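Molybdopterin molybdotransferase (Pyrococcus horikoshii, PDB 1UZ5) probably catalyses the magnesium-dependent insertion of molybdate into adenylyl-molybdopterin, releasing Mo-molybdopterin and AMP in the biosynthesis of the molybdenum cofactor. Local coordinates at residues I46-F51 with G143-K148; D52-D57 with A99-G104; A60-D65 with F91-G96; A113-E118 with P135-M140. All blocks are in the same frame, centred on the assembly; numbering follows the deposited sequence.

All four contacts lie in the MoeA N-terminal region. Interactions 1 and 2 are surface contacts. Interactions 3 and 4 are partly buried. Interaction 1 joins two loops nearest the centre of the chain and rests mostly on backbone bonds. Interactions 2 and 4 have centres about 7 Å apart and are tied through the paired strands 53-54 and 139-140, Arg53 O lying 2.8 Å from Met140 N. Interactions 2, 3 and 4 all reach one mixed sheet, through its neighbouring strands 97-101, 58-61 and 113-116. Charged side chains bond to backbone groups in 2 and 3, whereas 4 relies on apolar side chains and one backbone bond.

Interaction 1 (I46-F51 with G143-K148); sequences IDVPPF and GIDIEK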
# COMPACT_ATOMS: atom_id res chain seq x y z
N ILE A 46 -14.58 5.91 -18.01
CA ILE A 46 -14.58 6.27 -19.43
C ILE A 46 -13.67 5.36 -20.24
O ILE A 46 -12.84 4.63 -19.69
CB ILE A 46 -14.05 7.71 -19.66
CG1 ILE A 46 -12.60 7.80 -19.17
CG2 ILE A 46 -14.94 8.72 -18.96
CD1 ILE A 46 -11.86 9.04 -19.64
N ASP A 47 -13.85 5.42 -21.56
CA ASP A 47 -13.02 4.67 -22.49
C ASP A 47 -11.78 5.52 -22.71
O ASP A 47 -11.86 6.75 -22.74
CB ASP A 47 -13.71 4.49 -23.85
CG ASP A 47 -14.73 3.38 -23.86
OD1 ASP A 47 -14.37 2.22 -23.55
OD2 ASP A 47 -15.90 3.67 -24.20
N VAL A 48 -10.63 4.87 -22.90
CA VAL A 48 -9.38 5.55 -23.16
C VAL A 48 -8.73 4.91 -24.38
O VAL A 48 -8.45 3.72 -24.37
CB VAL A 48 -8.40 5.41 -21.98
CG1 VAL A 48 -7.13 6.19 -22.28
CG2 VAL A 48 -9.04 5.89 -20.68
N PRO A 49 -8.52 5.69 -25.46
CA PRO A 49 -8.88 7.10 -25.58
C PRO A 49 -10.40 7.23 -25.60
O PRO A 49 -11.10 6.26 -25.89
CB PRO A 49 -8.23 7.52 -26.90
CG PRO A 49 -8.29 6.25 -27.71
CD PRO A 49 -7.89 5.20 -26.70
N PRO A 50 -10.94 8.41 -25.28
CA PRO A 50 -12.39 8.60 -25.27
C PRO A 50 -13.02 8.81 -26.66
O PRO A 50 -14.22 9.05 -26.76
CB PRO A 50 -12.58 9.80 -24.35
CG PRO A 50 -11.35 10.63 -24.64
CD PRO A 50 -10.24 9.61 -24.77
N PHE A 51 -12.20 8.71 -27.70
CA PHE A 51 -12.65 8.87 -29.08
C PHE A 51 -11.59 8.26 -29.98
O PHE A 51 -10.46 8.03 -29.55
CB PHE A 51 -12.80 10.36 -29.44
CG PHE A 51 -11.57 11.18 -29.16
CD1 PHE A 51 -11.40 11.82 -27.93
CD2 PHE A 51 -10.56 11.29 -30.12
CE1 PHE A 51 -10.24 12.56 -27.66
CE2 PHE A 51 -9.40 12.03 -29.86
CZ PHE A 51 -9.24 12.66 -28.62
N GLY A 143 -11.26 3.44 -26.48
CA GLY A 143 -11.23 2.36 -25.51
C GLY A 143 -10.20 1.26 -25.68
O GLY A 143 -10.18 0.32 -24.89
N ILE A 144 -9.34 1.37 -26.68
CA ILE A 144 -8.31 0.36 -26.92
C ILE A 144 -7.16 0.42 -25.90
O ILE A 144 -6.46 -0.57 -25.69
CB ILE A 144 -7.75 0.47 -28.36
CG1 ILE A 144 -8.69 -0.25 -29.32
CG2 ILE A 144 -6.37 -0.15 -28.45
CD1 ILE A 144 -10.15 0.16 -29.21
N ASP A 145 -6.97 1.59 -25.29
CA ASP A 145 -5.92 1.76 -24.28
C ASP A 145 -6.52 1.17 -23.00
O ASP A 145 -6.02 0.19 -22.45
CB ASP A 145 -5.62 3.25 -24.09
CG ASP A 145 -4.36 3.51 -23.27
OD1 ASP A 145 -3.93 2.63 -22.51
OD2 ASP A 145 -3.81 4.63 -23.38
N ILE A 146 -7.62 1.77 -22.55
CA ILE A 146 -8.33 1.30 -21.36
C ILE A 146 -9.84 1.30 -21.62
O ILE A 146 -10.44 2.34 -21.91
CB ILE A 146 -8.04 2.21 -20.13
CG1 ILE A 146 -6.57 2.06 -19.71
CG2 ILE A 146 -8.96 1.83 -18.99
CD1 ILE A 146 -6.18 2.95 -18.54
N GLU A 147 -10.45 0.13 -21.52
CA GLU A 147 -11.89 -0.01 -21.74
C GLU A 147 -12.69 0.51 -20.56
O GLU A 147 -12.33 0.28 -19.41
CB GLU A 147 -12.24 -1.49 -21.95
CG GLU A 147 -12.79 -1.84 -23.32
CD GLU A 147 -13.32 -3.26 -23.37
OE1 GLU A 147 -14.28 -3.56 -22.63
OE2 GLU A 147 -12.77 -4.07 -24.15
N LYS A 148 -13.78 1.22 -20.84
CA LYS A 148 -14.62 1.72 -19.77
C LYS A 148 -15.01 0.50 -18.93
O LYS A 148 -15.31 -0.55 -19.48
CB LYS A 148 -15.87 2.38 -20.36
CG LYS A 148 -16.82 2.97 -19.33
CD LYS A 148 -17.99 3.66 -20.01
CE LYS A 148 -19.00 4.18 -19.00
NZ LYS A 148 -20.11 4.93 -19.65
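Val48 N donates to Ile146 O at 2.7 Å, the donor lying in the carbonyl plane. Val48 and Ile146 form an antiparallel hydrogen-bonded pair, a single bridge. Their side chains lie alongside each other and point the same way, with Val48 CB 3.7 Å from Ile146 CB. Val48 O faces the N-H groups of both Asp145 and Ile146, although the place of this oxygen is less sure. Two residues opposite one is a classic beta bulge. It sits where the chain enters and leaves the part of the N-terminal region built from the residues between these two loops. Beyond the bulge, Gly143 N reaches Pro49 O at 2.9 Å, past the cis peptide bond that precedes Pro49. At the other end Asp47 has its CG beside the backbone N (chi1 -80°), which turns the carboxylate to the second loop. Asp47 OD1 takes the N-H of Lys148 at 2.9 Å in a fairly straight bond, 166° at the hydrogen, from above the carboxylate plane. The same side chain lies over Gly143, with Asp47 CB 3.7 Å from Gly143 CA. A side chain on Gly143 would collide with OD1. Lys148 CB packs beside that oxygen, while the extended lysine chain leads away.

Interaction 2 (D52-D57 with A99-G104); sequences DRATVD and AYISTG. With SO4 (sulfate ion), chain B.
Asp57 holds Thr103 by two bonds to a single oxygen. Asp57 OD1 accepts Thr103 N at 2.7 Å, nearly in line with its own C-O bond, and Thr103 OG1 at 3.1 Å from well above the carboxylate plane. The Asp57 CG sits beside its backbone N (chi1 -68°), which brings OD1 over the turn after strand 97-101. On the other flank Asp57 CB touches Tyr100 OH, 3.6 Å away. Ala54 contributes both its methyl and its carbonyl. Its CB packs on Ile101 CD1 at 3.8 Å, and Ala54 O takes the N-H of Gly104 at 2.7 Å, from above the carbonyl plane. Gly104 in turn offers its own oxygen to Arg53. Arg53 NE and Arg53 NH2 grip Gly104 O side-on, at 3.0 and 3.2 Å, from opposite faces of the carbonyl plane. An alanine in place of Arg53 would probably leave Gly104 O without both of these donors and the turn freer to shift. The contact thus joins short strand 53-54 to the end of sheet strand 97-101. Ser102 OG donates to sulfate O4 at 2.7 Å; the ion is probably from the crystallisation liquor. Four of the five cross-segment bonds use backbone groups of Thr103 and Gly104, so 52-57 holds the loop's path, with Thr103 OG1 an added tie.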
# COMPACT_ATOMS: atom_id res chain seq x y z
N ASP A 52 -11.94 7.98 -31.23
CA ASP A 52 -10.98 7.41 -32.17
C ASP A 52 -9.97 8.51 -32.47
O ASP A 52 -10.36 9.60 -32.88
CB ASP A 52 -11.66 6.99 -33.48
CG ASP A 52 -12.66 5.87 -33.28
OD1 ASP A 52 -13.54 5.69 -34.16
OD2 ASP A 52 -12.58 5.16 -32.25
N ARG A 53 -8.69 8.25 -32.27
CA ARG A 53 -7.71 9.28 -32.54
C ARG A 53 -6.64 8.85 -33.54
O ARG A 53 -6.27 7.67 -33.61
CB ARG A 53 -7.07 9.78 -31.23
CG ARG A 53 -6.24 8.78 -30.46
CD ARG A 53 -5.94 9.28 -29.03
NE ARG A 53 -5.53 10.68 -28.96
CZ ARG A 53 -5.02 11.27 -27.87
NH1 ARG A 53 -4.84 10.58 -26.75
NH2 ARG A 53 -4.69 12.55 -27.90
N ALA A 54 -6.18 9.80 -34.34
CA ALA A 54 -5.15 9.53 -35.32
C ALA A 54 -3.86 9.22 -34.58
O ALA A 54 -3.59 9.80 -33.52
CB ALA A 54 -4.95 10.74 -36.21
N THR A 55 -3.07 8.30 -35.12
CA THR A 55 -1.80 7.93 -34.49
C THR A 55 -0.63 8.51 -35.27
O THR A 55 0.52 8.35 -34.89
CB THR A 55 -1.65 6.40 -34.41
OG1 THR A 55 -1.69 5.84 -35.73
CG2 THR A 55 -2.77 5.80 -33.57
N VAL A 56 -0.94 9.19 -36.37
CA VAL A 56 0.07 9.81 -37.21
C VAL A 56 -0.52 11.05 -37.88
O VAL A 56 -1.74 11.20 -37.92
CB VAL A 56 0.55 8.86 -38.34
CG1 VAL A 56 1.09 7.57 -37.75
CG2 VAL A 56 -0.60 8.56 -39.29
N ASP A 57 0.34 11.93 -38.39
CA ASP A 57 -0.14 13.11 -39.10
C ASP A 57 -0.46 12.60 -40.50
O ASP A 57 0.32 11.85 -41.08
CB ASP A 57 0.94 14.19 -39.23
CG ASP A 57 1.31 14.83 -37.91
OD1 ASP A 57 0.45 14.93 -37.01
OD2 ASP A 57 2.48 15.26 -37.78
N ALA A 99 -9.75 14.49 -44.98
CA ALA A 99 -9.45 15.62 -44.12
C ALA A 99 -8.04 15.49 -43.57
O ALA A 99 -7.60 14.39 -43.21
CB ALA A 99 -10.43 15.68 -42.96
N TYR A 100 -7.32 16.60 -43.54
CA TYR A 100 -5.99 16.55 -42.95
C TYR A 100 -6.24 16.36 -41.46
O TYR A 100 -7.21 16.89 -40.91
CB TYR A 100 -5.23 17.86 -43.15
CG TYR A 100 -3.92 17.82 -42.42
CD1 TYR A 100 -2.87 17.03 -42.88
CD2 TYR A 100 -3.75 18.49 -41.20
CE1 TYR A 100 -1.70 16.88 -42.15
CE2 TYR A 100 -2.58 18.35 -40.46
CZ TYR A 100 -1.56 17.54 -40.93
OH TYR A 100 -0.42 17.37 -40.19
N ILE A 101 -5.39 15.60 -40.80
CA ILE A 101 -5.56 15.38 -39.37
C ILE A 101 -4.18 15.19 -38.74
O ILE A 101 -3.30 14.58 -39.33
CB ILE A 101 -6.43 14.13 -39.10
CG1 ILE A 101 -6.73 14.00 -37.60
CG2 ILE A 101 -5.73 12.86 -39.60
CD1 ILE A 101 -7.83 13.01 -37.29
N SER A 102 -3.99 15.75 -37.54
CA SER A 102 -2.71 15.61 -36.87
C SER A 102 -2.77 14.51 -35.82
O SER A 102 -3.85 14.13 -35.36
CB SER A 102 -2.28 16.94 -36.23
OG SER A 102 -3.26 17.40 -35.33
N THR A 103 -1.61 13.98 -35.46
CA THR A 103 -1.54 12.92 -34.48
C THR A 103 -2.31 13.29 -33.22
O THR A 103 -2.23 14.42 -32.75
CB THR A 103 -0.08 12.63 -34.09
OG1 THR A 103 0.67 12.32 -35.27
CG2 THR A 103 0.00 11.45 -33.13
N GLY A 104 -3.07 12.33 -32.69
CA GLY A 104 -3.83 12.55 -31.47
C GLY A 104 -5.21 13.16 -31.65
O GLY A 104 -6.05 13.08 -30.76
S SO4 B . -1.76 20.26 -33.53
O1 SO4 B . -0.92 19.88 -34.87
O2 SO4 B . -0.95 19.79 -32.43
O3 SO4 B . -1.98 21.55 -33.49
O4 SO4 B . -2.94 19.44 -33.63

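Interaction 3 (A60-D65 with F91-G96); sequences AVRAED and FKLGKG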
# COMPACT_ATOMS: atom_id res chain seq x y z
N ALA A 60 -7.39 11.64 -42.90
CA ALA A 60 -8.47 10.79 -42.45
C ALA A 60 -9.30 10.49 -43.68
O ALA A 60 -9.65 11.40 -44.43
CB ALA A 60 -9.33 11.51 -41.41
N VAL A 61 -9.63 9.22 -43.88
CA VAL A 61 -10.42 8.81 -45.04
C VAL A 61 -11.40 7.72 -44.68
O VAL A 61 -11.36 7.16 -43.59
CB VAL A 61 -9.51 8.23 -46.16
CG1 VAL A 61 -8.41 9.20 -46.52
CG2 VAL A 61 -8.92 6.88 -45.69
N ARG A 62 -12.30 7.44 -45.61
CA ARG A 62 -13.25 6.34 -45.45
C ARG A 62 -12.45 5.26 -46.20
O ARG A 62 -12.25 5.36 -47.41
CB ARG A 62 -14.55 6.66 -46.18
CG ARG A 62 -15.27 7.85 -45.59
CD ARG A 62 -16.34 8.41 -46.52
NE ARG A 62 -17.22 7.39 -47.05
CZ ARG A 62 -18.54 7.53 -47.19
NH1 ARG A 62 -19.12 8.67 -46.83
NH2 ARG A 62 -19.26 6.54 -47.69
N ALA A 63 -11.96 4.26 -45.48
CA ALA A 63 -11.13 3.21 -46.09
C ALA A 63 -11.68 2.65 -47.41
O ALA A 63 -10.93 2.44 -48.37
CB ALA A 63 -10.90 2.08 -45.10
N GLU A 64 -12.99 2.41 -47.45
CA GLU A 64 -13.65 1.87 -48.64
C GLU A 64 -13.41 2.69 -49.91
O GLU A 64 -13.38 2.13 -51.00
CB GLU A 64 -15.16 1.78 -48.38
CG GLU A 64 -15.80 3.14 -48.10
CD GLU A 64 -17.14 3.03 -47.41
OE1 GLU A 64 -18.07 2.43 -48.00
OE2 GLU A 64 -17.27 3.54 -46.28
N ASP A 65 -13.24 4.00 -49.77
CA ASP A 65 -13.01 4.85 -50.94
C ASP A 65 -11.64 4.63 -51.56
O ASP A 65 -11.34 5.17 -52.63
CB ASP A 65 -13.13 6.34 -50.57
CG ASP A 65 -14.54 6.74 -50.19
OD1 ASP A 65 -15.48 5.94 -50.40
OD2 ASP A 65 -14.71 7.87 -49.69
N PHE A 91 -17.84 18.20 -38.86
CA PHE A 91 -18.21 17.83 -40.22
C PHE A 91 -17.92 16.35 -40.43
O PHE A 91 -17.22 15.73 -39.64
CB PHE A 91 -17.44 18.69 -41.23
CG PHE A 91 -15.97 18.43 -41.25
CD1 PHE A 91 -15.42 17.52 -42.15
CD2 PHE A 91 -15.13 19.06 -40.34
CE1 PHE A 91 -14.05 17.25 -42.15
CE2 PHE A 91 -13.75 18.80 -40.33
CZ PHE A 91 -13.22 17.89 -41.24
N LYS A 92 -18.48 15.78 -41.50
CA LYS A 92 -18.28 14.37 -41.81
C LYS A 92 -17.77 14.22 -43.24
O LYS A 92 -17.92 15.13 -44.05
CB LYS A 92 -19.59 13.61 -41.63
CG LYS A 92 -20.70 14.09 -42.56
CD LYS A 92 -22.00 13.35 -42.27
CE LYS A 92 -23.10 13.76 -43.23
NZ LYS A 92 -24.37 13.03 -42.94
N LEU A 93 -17.17 13.08 -43.54
CA LEU A 93 -16.64 12.84 -44.87
C LEU A 93 -17.64 12.12 -45.77
O LEU A 93 -18.26 11.15 -45.36
CB LEU A 93 -15.37 11.98 -44.79
CG LEU A 93 -14.19 12.47 -43.94
CD1 LEU A 93 -13.10 11.41 -43.97
CD2 LEU A 93 -13.67 13.79 -44.48
N GLY A 94 -17.79 12.62 -46.99
CA GLY A 94 -18.68 11.99 -47.95
C GLY A 94 -17.79 11.11 -48.82
O GLY A 94 -16.57 11.14 -48.67
N LYS A 95 -18.37 10.32 -49.72
CA LYS A 95 -17.53 9.47 -50.56
C LYS A 95 -16.60 10.34 -51.40
O LYS A 95 -17.02 11.35 -51.95
CB LYS A 95 -18.39 8.58 -51.48
CG LYS A 95 -19.03 9.29 -52.65
CD LYS A 95 -19.72 8.30 -53.59
CE LYS A 95 -18.73 7.29 -54.17
NZ LYS A 95 -19.39 6.32 -55.09
N GLY A 96 -15.34 9.94 -51.47
CA GLY A 96 -14.36 10.70 -52.24
C GLY A 96 -13.85 11.93 -51.51
O GLY A 96 -13.28 12.83 -52.13
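Arg62, just past strand 58-61, reaches across to Leu93 and Lys95 in the loop before strand 97-101. Its CB points toward that loop, and the chain bends at chi3 (49°), laying the guanidinium along the backbone of 93-95. Arg62 CD comes first, 3.5 Å from Leu93 O and just as near Gly94 O. Arg62 NE lies 3.7 Å from Asp65 OD2, a long ion pair well out of the guanidinium plane, where no N-H points at the oxygen. CZ and NH1 have Lys95 N over one face of the group. Arg62 NH1 then donates to Leu93 O at 3.0 Å, with the acceptor at the edge and in the guanidinium plane. NH2 makes a long, weak ion pair with Glu64 OE2. A leucine in place of Arg62 would probably leave Leu93 O without this donor and Asp65 and Glu64 without their shared positive partner. Leu93 O also accepts from Asn110 ND2. Leu93 CD1 meanwhile reaches back to Ala60 O at 3.5 Å, packing the loop against residues 60-61 at the end of an inner strand. Asp65 OD2 takes Gly96 N at 2.8 Å, from above the carboxylate plane. Arginine and aspartate thus hold the loop at two points, a backbone C=O and a backbone N-H, while their charges are likely to steady each other.

Interaction 4 (A113-E118 with P135-M140); sequences AVIQFE and PGLGVM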
# COMPACT_ATOMS: atom_id res chain seq x y z
N ALA A 113 -9.92 5.51 -41.06
CA ALA A 113 -8.50 5.29 -41.26
C ALA A 113 -7.79 6.60 -41.50
O ALA A 113 -8.40 7.58 -41.92
CB ALA A 113 -8.27 4.35 -42.44
N VAL A 114 -6.49 6.62 -41.21
CA VAL A 114 -5.67 7.79 -41.44
C VAL A 114 -4.45 7.34 -42.22
O VAL A 114 -3.73 6.43 -41.79
CB VAL A 114 -5.19 8.46 -40.13
CG1 VAL A 114 -4.32 9.67 -40.47
CG2 VAL A 114 -6.39 8.91 -39.29
N ILE A 115 -4.22 7.95 -43.37
CA ILE A 115 -3.07 7.59 -44.20
C ILE A 115 -1.96 8.60 -43.92
O ILE A 115 -2.16 9.80 -44.08
CB ILE A 115 -3.43 7.63 -45.69
CG1 ILE A 115 -4.60 6.68 -45.96
CG2 ILE A 115 -2.22 7.25 -46.53
CD1 ILE A 115 -5.09 6.65 -47.41
N GLN A 116 -0.80 8.10 -43.49
CA GLN A 116 0.34 8.95 -43.18
C GLN A 116 0.56 10.01 -44.24
O GLN A 116 0.34 9.77 -45.42
CB GLN A 116 1.63 8.13 -43.06
CG GLN A 116 1.63 7.09 -41.97
CD GLN A 116 2.92 6.31 -41.95
OE1 GLN A 116 3.98 6.86 -41.67
NE2 GLN A 116 2.84 5.02 -42.25
N PHE A 117 1.00 11.18 -43.79
CA PHE A 117 1.24 12.31 -44.67
C PHE A 117 2.14 11.93 -45.86
O PHE A 117 1.85 12.28 -47.00
CB PHE A 117 1.90 13.43 -43.86
CG PHE A 117 1.98 14.74 -44.59
CD1 PHE A 117 0.83 15.46 -44.90
CD2 PHE A 117 3.21 15.27 -44.97
CE1 PHE A 117 0.89 16.67 -45.58
CE2 PHE A 117 3.29 16.49 -45.65
CZ PHE A 117 2.13 17.19 -45.95
N GLU A 118 3.21 11.21 -45.57
CA GLU A 118 4.18 10.81 -46.58
C GLU A 118 3.70 9.76 -47.59
O GLU A 118 4.35 9.57 -48.62
CB GLU A 118 5.46 10.30 -45.92
CG GLU A 118 5.94 11.13 -44.73
CD GLU A 118 5.01 11.04 -43.53
OE1 GLU A 118 4.73 9.90 -43.07
OE2 GLU A 118 4.55 12.09 -43.04
N PRO A 135 -9.83 -0.29 -42.53
CA PRO A 135 -10.36 0.31 -41.30
C PRO A 135 -9.40 0.10 -40.15
O PRO A 135 -8.94 -1.02 -39.92
CB PRO A 135 -11.68 -0.43 -41.09
CG PRO A 135 -12.12 -0.72 -42.52
CD PRO A 135 -10.83 -1.17 -43.17
N GLY A 136 -9.07 1.17 -39.43
CA GLY A 136 -8.17 1.03 -38.29
C GLY A 136 -6.75 1.51 -38.53
O GLY A 136 -6.05 1.85 -37.58
N LEU A 137 -6.32 1.54 -39.79
CA LEU A 137 -4.98 2.00 -40.13
C LEU A 137 -4.78 3.43 -39.61
O LEU A 137 -5.65 4.28 -39.81
CB LEU A 137 -4.79 2.01 -41.65
CG LEU A 137 -3.55 2.71 -42.21
CD1 LEU A 137 -2.31 1.86 -41.95
CD2 LEU A 137 -3.73 2.93 -43.71
N GLY A 138 -3.66 3.68 -38.95
CA GLY A 138 -3.37 5.00 -38.42
C GLY A 138 -4.35 5.51 -37.38
O GLY A 138 -4.48 6.71 -37.16
N VAL A 139 -5.04 4.58 -36.72
CA VAL A 139 -6.03 4.94 -35.72
C VAL A 139 -5.95 4.14 -34.42
O VAL A 139 -5.73 2.93 -34.43
CB VAL A 139 -7.46 4.75 -36.28
CG1 VAL A 139 -8.49 5.16 -35.24
CG2 VAL A 139 -7.63 5.54 -37.56
N MET A 140 -6.13 4.84 -33.31
CA MET A 140 -6.16 4.24 -31.98
C MET A 140 -7.64 4.37 -31.66
O MET A 140 -8.12 5.46 -31.35
CB MET A 140 -5.33 5.07 -31.00
CG MET A 140 -5.57 4.76 -29.53
SD MET A 140 -4.97 3.15 -29.00
CE MET A 140 -3.20 3.44 -29.00
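Val114 has CG1 anti to its backbone N (chi1 179°), and Val139 has the same setting (chi1 -178°). Each valine therefore keeps CG2 beside its own backbone N, and these two methyls meet at 4.0 Å, Val114 CG2 against Val139 CG2. The two side chains cross at about a right angle. Val139 CG2 also sits over the backbone of the strand, 3.8 Å from Ala113 CA. Val114 CB lies 3.5 Å from Gly138 O. One backbone bond spans the contact: Val114 N donates to Leu137 O at 2.9 Å, in a nearly straight line of 166°. The same oxygen receives a CA-H contact from Ala113 CA, 3.4 Å away. Residues 136-139 form a type II beta turn, closed by Val139 N to Gly136 O at 3.0 Å, with Leu137 and Gly138 at its corners. The turn lies against strand 113-116, an outermost strand of the mixed sheet. Ala113 and Ile115 bond this strand to its neighbour, 58-61. Past the turn the chain enters strand 139-140, which pairs with strand 53-54. Gly138 is a tight fit: a CB there would run into Val114 O, and its positive phi suits the third place of such a turn. Leu137 lies on the other flank, where its CG stands 3.7 Å from Val114 O and its CD2 only brushes Ile115.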